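Local structure of AtRbcX1 (Arabidopsis thaliana, 4GR2) at residues R29-S32 with A33-S37; E48-T52 with N53-D57. The protein acts as a chaperone in the assembly of Rubisco in the chloroplast, working as a homodimer. The protein carries 2 engineered substitutions. All coordinates share one frame; numbering follows the deposited sequence.

How the contacts relate
Both contacts are local ones at the surface of the chain, each with a single buried residue, Val31 in contact 1 and Phe49 in contact 2. They sit on successive helices, 11-35 and 40-52, with centres 16 Å apart and nearest atoms about 5 Å apart. Contact 1 lies within the closing turns of its helix, where backbone bonds dominate and the side chains lean on helices 40-52 and 70-90. In contact 2 the chain leaves helix 40-52, and one weak backbone bond is joined by an amide lying flat on a phenylalanine ring next to helix 58-68. The other subunit of the dimer touches neither contact.

Contact 1 of 2, residues R29-S32 with A33-S37; sequences RIVS and AQLES
Ser32 O accepts two weak hydrogen bonds, from Leu35 N at 3.2 Å and from Glu36 N at 3.4 Å. Leu35 N is itself shared, since it also makes a weak, bent bond to Val31 O, and Glu36 N turns to Ala33 O as well. One and two residues earlier the bonds are better formed: Gln34 N reaches Ile30 O at 3.1 Å in a nearly straight bond (N-H...O 167°), while Ala33 N is bonded to Arg29 O at 3.1 Å. This passage from sound i to i+4 bonds to weaker, shared ones, with i+3 bonds mixed in, marks the C-terminal end of an alpha-helix, here helix 11-35 of the all-helical RbcX fold. Side chains one turn apart run alongside each other. Val31 carries CG1 anti to its own N (chi1 174°), and that methyl lies 4.0 Å from Leu35 CD1. Leu35 has a first torsion of -103°, displaced from a staggered position, and its CD1 comes within 3.2 Å of Val31 O, a tight fit. On the neighbouring flank Ile30 CG2 packs against the amide end of Gln34, 3.5 Å from NE2, and Gln34 OE1 is hydrogen-bonded to Arg78. Val31 also rests on Ile79 and Val82 of helix 70-90, whereas Leu35 and Ser32 both touch Tyr43 of helix 40-52.

Contact 2 of 2, residues E48-T52 with N53-D57; sequences EFLDT and NSVSD
Phe49 offers one face of its ring to the side-chain amide of Asn53, and the two planes are only 2° apart, a true parallel stack. CZ of Phe49 lies 3.5 Å from Asn53 CG, and CE2 of Phe49 is equally close to Asn53 CB, so the amide and the methylene before it both rest on the ring. With CG anti to the backbone N (chi1 -172°), the Phe49 side chain brings its ring round to the departing chain. With an alanine here the Asn53 amide would probably lose its flat support and be freer to turn, and a gap would open beside Phe61, whose ring meets that of Phe49 at about 70°. Phe49 O takes a weak hydrogen bond from Thr52 N at 3.4 Å. Next in sequence, Leu50 O accepts another weak bond, from Asn53 N at 3.4 Å. The side chain of Leu50 starts off away from the loop, yet its CD2 methyl swings back to meet CG1 of Val55 at 3.6 Å, bridging the last turn of the helix and the loop. After Thr52 the extended backbone of Asn53 carries the chain out of the helix. Farther on, Asp57 occupies the N-cap of helix 58-68, its OD1 accepting weak hydrogen bonds from the backbone N of Asp59 and of Lys60, completing a short helix-loop-helix connection between helices 40-52 and 58-68.

Contact 1 of 2, residues R29-S32 with A33-S37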
loop_
_atom_site.group_PDB
_atom_site.type_symbol
_atom_site.label_atom_id
_atom_site.label_comp_id
_atom_site.label_asym_id
_atom_site.label_seq_id
_atom_site.Cartn_x
_atom_site.Cartn_y
_atom_site.Cartn_z
ATOM N N ARG B 29 -16.606 -0.482 4.644
ATOM C CA ARG B 29 -17.141 0.865 4.781
ATOM C C ARG B 29 -18.382 1.008 3.885
ATOM O O ARG B 29 -19.382 1.639 4.264
ATOM C CB ARG B 29 -16.069 1.912 4.479
ATOM C CG ARG B 29 -16.211 3.184 5.308
ATOM C CD ARG B 29 -15.012 4.103 5.144
ATOM N NE ARG B 29 -15.392 5.517 5.201
ATOM C CZ ARG B 29 -15.649 6.275 4.131
ATOM N NH1 ARG B 29 -15.572 5.760 2.910
ATOM N NH2 ARG B 29 -15.984 7.553 4.279
ATOM N N ILE B 30 -18.320 0.383 2.710
ATOM C CA ILE B 30 -19.450 0.338 1.790
ATOM C C ILE B 30 -20.661 -0.361 2.445
ATOM O O ILE B 30 -21.702 0.265 2.669
ATOM C CB ILE B 30 -19.051 -0.375 0.468
ATOM C CG1 ILE B 30 -18.092 0.500 -0.355
ATOM C CG2 ILE B 30 -20.284 -0.787 -0.343
ATOM C CD1 ILE B 30 -17.700 -0.142 -1.685
ATOM N N VAL B 31 -20.507 -1.644 2.774
ATOM C CA VAL B 31 -21.572 -2.418 3.407
ATOM C C VAL B 31 -22.105 -1.736 4.680
ATOM O O VAL B 31 -23.302 -1.800 4.972
ATOM C CB VAL B 31 -21.110 -3.879 3.698
ATOM C CG1 VAL B 31 -22.168 -4.664 4.487
ATOM C CG2 VAL B 31 -20.752 -4.601 2.391
ATOM N N SER B 32 -21.231 -1.060 5.417
ATOM C CA SER B 32 -21.670 -0.366 6.626
ATOM C C SER B 32 -22.633 0.752 6.279
ATOM O O SER B 32 -23.658 0.930 6.946
ATOM C CB SER B 32 -20.491 0.195 7.421
ATOM O OG SER B 32 -20.945 0.925 8.551
ATOM N N ALA B 33 -22.303 1.498 5.228
ATOM C CA ALA B 33 -23.133 2.614 4.783
ATOM C C ALA B 33 -24.534 2.137 4.390
ATOM O O ALA B 33 -25.540 2.688 4.838
ATOM C CB ALA B 33 -22.465 3.334 3.623
ATOM N N GLN B 34 -24.577 1.093 3.563
ATOM C CA GLN B 34 -25.823 0.510 3.072
ATOM C C GLN B 34 -26.736 0.052 4.197
ATOM O O GLN B 34 -27.960 0.026 4.046
ATOM C CB GLN B 34 -25.523 -0.687 2.176
ATOM C CG GLN B 34 -24.949 -0.334 0.827
ATOM C CD GLN B 34 -24.529 -1.568 0.071
ATOM O OE1 GLN B 34 -24.931 -2.686 0.409
ATOM N NE2 GLN B 34 -23.711 -1.382 -0.952
ATOM N N LEU B 35 -26.130 -0.322 5.320
ATOM C CA LEU B 35 -26.862 -0.825 6.472
ATOM C C LEU B 35 -27.540 0.282 7.274
ATOM O O LEU B 35 -28.566 0.042 7.912
ATOM C CB LEU B 35 -25.917 -1.596 7.399
ATOM C CG LEU B 35 -25.954 -3.124 7.386
ATOM C CD1 LEU B 35 -25.719 -3.662 5.988
ATOM C CD2 LEU B 35 -24.928 -3.685 8.355
ATOM N N GLU B 36 -26.974 1.487 7.247
ATOM C CA GLU B 36 -27.381 2.523 8.199
ATOM C C GLU B 36 -28.852 2.978 8.115
ATOM O O GLU B 36 -29.378 3.556 9.069
ATOM C CB GLU B 36 -26.416 3.713 8.185
ATOM C CG GLU B 36 -26.499 4.553 9.454
ATOM C CD GLU B 36 -25.497 5.687 9.488
ATOM O OE1 GLU B 36 -24.528 5.650 8.697
ATOM O OE2 GLU B 36 -25.683 6.610 10.310
ATOM N N SER B 37 -29.523 2.709 6.998
ATOM C CA SER B 37 -30.972 2.937 6.925
ATOM C C SER B 37 -31.742 1.835 6.182
ATOM O O SER B 37 -32.865 2.050 5.719
ATOM C CB SER B 37 -31.293 4.321 6.344
ATOM O OG SER B 37 -31.143 5.333 7.330
#

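Contact 2 of 2, residues E48-T52 with N53-D57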
loop_
_atom_site.group_PDB
_atom_site.type_symbol
_atom_site.label_atom_id
_atom_site.label_comp_id
_atom_site.label_asym_id
_atom_site.label_seq_id
_atom_site.Cartn_x
_atom_site.Cartn_y
_atom_site.Cartn_z
ATOM N N GLU B 48 -20.679 -2.781 16.593
ATOM C CA GLU B 48 -20.194 -3.414 17.818
ATOM C C GLU B 48 -19.018 -4.368 17.534
ATOM O O GLU B 48 -18.051 -4.417 18.301
ATOM C CB GLU B 48 -21.339 -4.124 18.553
ATOM C CG GLU B 48 -21.037 -4.446 20.012
ATOM C CD GLU B 48 -22.158 -4.025 20.960
ATOM O OE1 GLU B 48 -23.307 -4.504 20.792
ATOM O OE2 GLU B 48 -21.888 -3.209 21.876
ATOM N N PHE B 49 -19.094 -5.101 16.422
ATOM C CA PHE B 49 -18.052 -6.061 16.042
ATOM C C PHE B 49 -16.731 -5.365 15.699
ATOM O O PHE B 49 -15.648 -5.848 16.042
ATOM C CB PHE B 49 -18.521 -6.914 14.854
ATOM C CG PHE B 49 -17.598 -8.050 14.518
ATOM C CD1 PHE B 49 -17.698 -9.260 15.182
ATOM C CD2 PHE B 49 -16.628 -7.908 13.543
ATOM C CE1 PHE B 49 -16.847 -10.299 14.883
ATOM C CE2 PHE B 49 -15.787 -8.944 13.233
ATOM C CZ PHE B 49 -15.887 -10.136 13.904
ATOM N N LEU B 50 -16.835 -4.229 15.016
ATOM C CA LEU B 50 -15.674 -3.460 14.583
ATOM C C LEU B 50 -14.818 -2.958 15.755
ATOM O O LEU B 50 -13.591 -2.876 15.638
ATOM C CB LEU B 50 -16.122 -2.287 13.705
ATOM C CG LEU B 50 -16.144 -2.533 12.188
ATOM C CD1 LEU B 50 -16.980 -1.481 11.483
ATOM C CD2 LEU B 50 -14.724 -2.587 11.592
ATOM N N ASP B 51 -15.473 -2.626 16.869
ATOM C CA ASP B 51 -14.801 -2.198 18.105
ATOM C C ASP B 51 -13.676 -3.127 18.528
ATOM O O ASP B 51 -12.545 -2.707 18.743
ATOM C CB ASP B 51 -15.802 -2.163 19.253
ATOM C CG ASP B 51 -16.473 -0.830 19.396
ATOM O OD1 ASP B 51 -16.601 -0.118 18.377
ATOM O OD2 ASP B 51 -16.862 -0.494 20.536
ATOM N N THR B 52 -14.008 -4.404 18.649
ATOM C CA THR B 52 -13.090 -5.387 19.187
ATOM C C THR B 52 -12.433 -6.229 18.105
ATOM O O THR B 52 -11.715 -7.184 18.401
ATOM C CB THR B 52 -13.832 -6.320 20.131
ATOM O OG1 THR B 52 -14.902 -6.945 19.411
ATOM C CG2 THR B 52 -14.408 -5.523 21.305
ATOM N N ASN B 53 -12.690 -5.886 16.848
ATOM C CA ASN B 53 -12.149 -6.665 15.741
ATOM C C ASN B 53 -11.552 -5.782 14.673
ATOM O O ASN B 53 -12.196 -4.854 14.188
ATOM C CB ASN B 53 -13.215 -7.571 15.141
ATOM C CG ASN B 53 -13.633 -8.652 16.090
ATOM O OD1 ASN B 53 -14.551 -8.464 16.887
ATOM N ND2 ASN B 53 -12.940 -9.781 16.044
ATOM N N SER B 54 -10.316 -6.080 14.303
ATOM C CA SER B 54 -9.575 -5.202 13.412
ATOM C C SER B 54 -9.599 -5.595 11.947
ATOM O O SER B 54 -9.205 -6.708 11.588
ATOM C CB SER B 54 -8.135 -5.176 13.837
ATOM O OG SER B 54 -7.469 -6.432 13.713
ATOM N N VAL B 55 -10.025 -4.665 11.105
ATOM C CA VAL B 55 -10.009 -4.878 9.651
ATOM C C VAL B 55 -8.599 -5.050 9.046
ATOM O O VAL B 55 -8.490 -5.370 7.861
ATOM C CB VAL B 55 -10.687 -3.704 8.926
ATOM C CG1 VAL B 55 -12.150 -3.610 9.305
ATOM C CG2 VAL B 55 -9.973 -2.406 9.278
ATOM N N SER B 56 -7.538 -4.863 9.851
ATOM C CA SER B 56 -6.149 -4.798 9.339
ATOM C C SER B 56 -5.602 -6.036 8.581
ATOM O O SER B 56 -5.255 -5.928 7.395
ATOM C CB SER B 56 -5.196 -4.323 10.428
ATOM O OG SER B 56 -5.459 -2.955 10.730
ATOM N N ASP B 57 -5.515 -7.198 9.229
ATOM C CA ASP B 57 -5.478 -8.450 8.455
ATOM C C ASP B 57 -6.937 -8.736 8.118
ATOM O O ASP B 57 -7.660 -9.333 8.919
ATOM C CB ASP B 57 -4.859 -9.620 9.244
ATOM C CG ASP B 57 -4.840 -10.963 8.454
ATOM O OD1 ASP B 57 -5.493 -11.113 7.391
ATOM O OD2 ASP B 57 -4.167 -11.908 8.926
#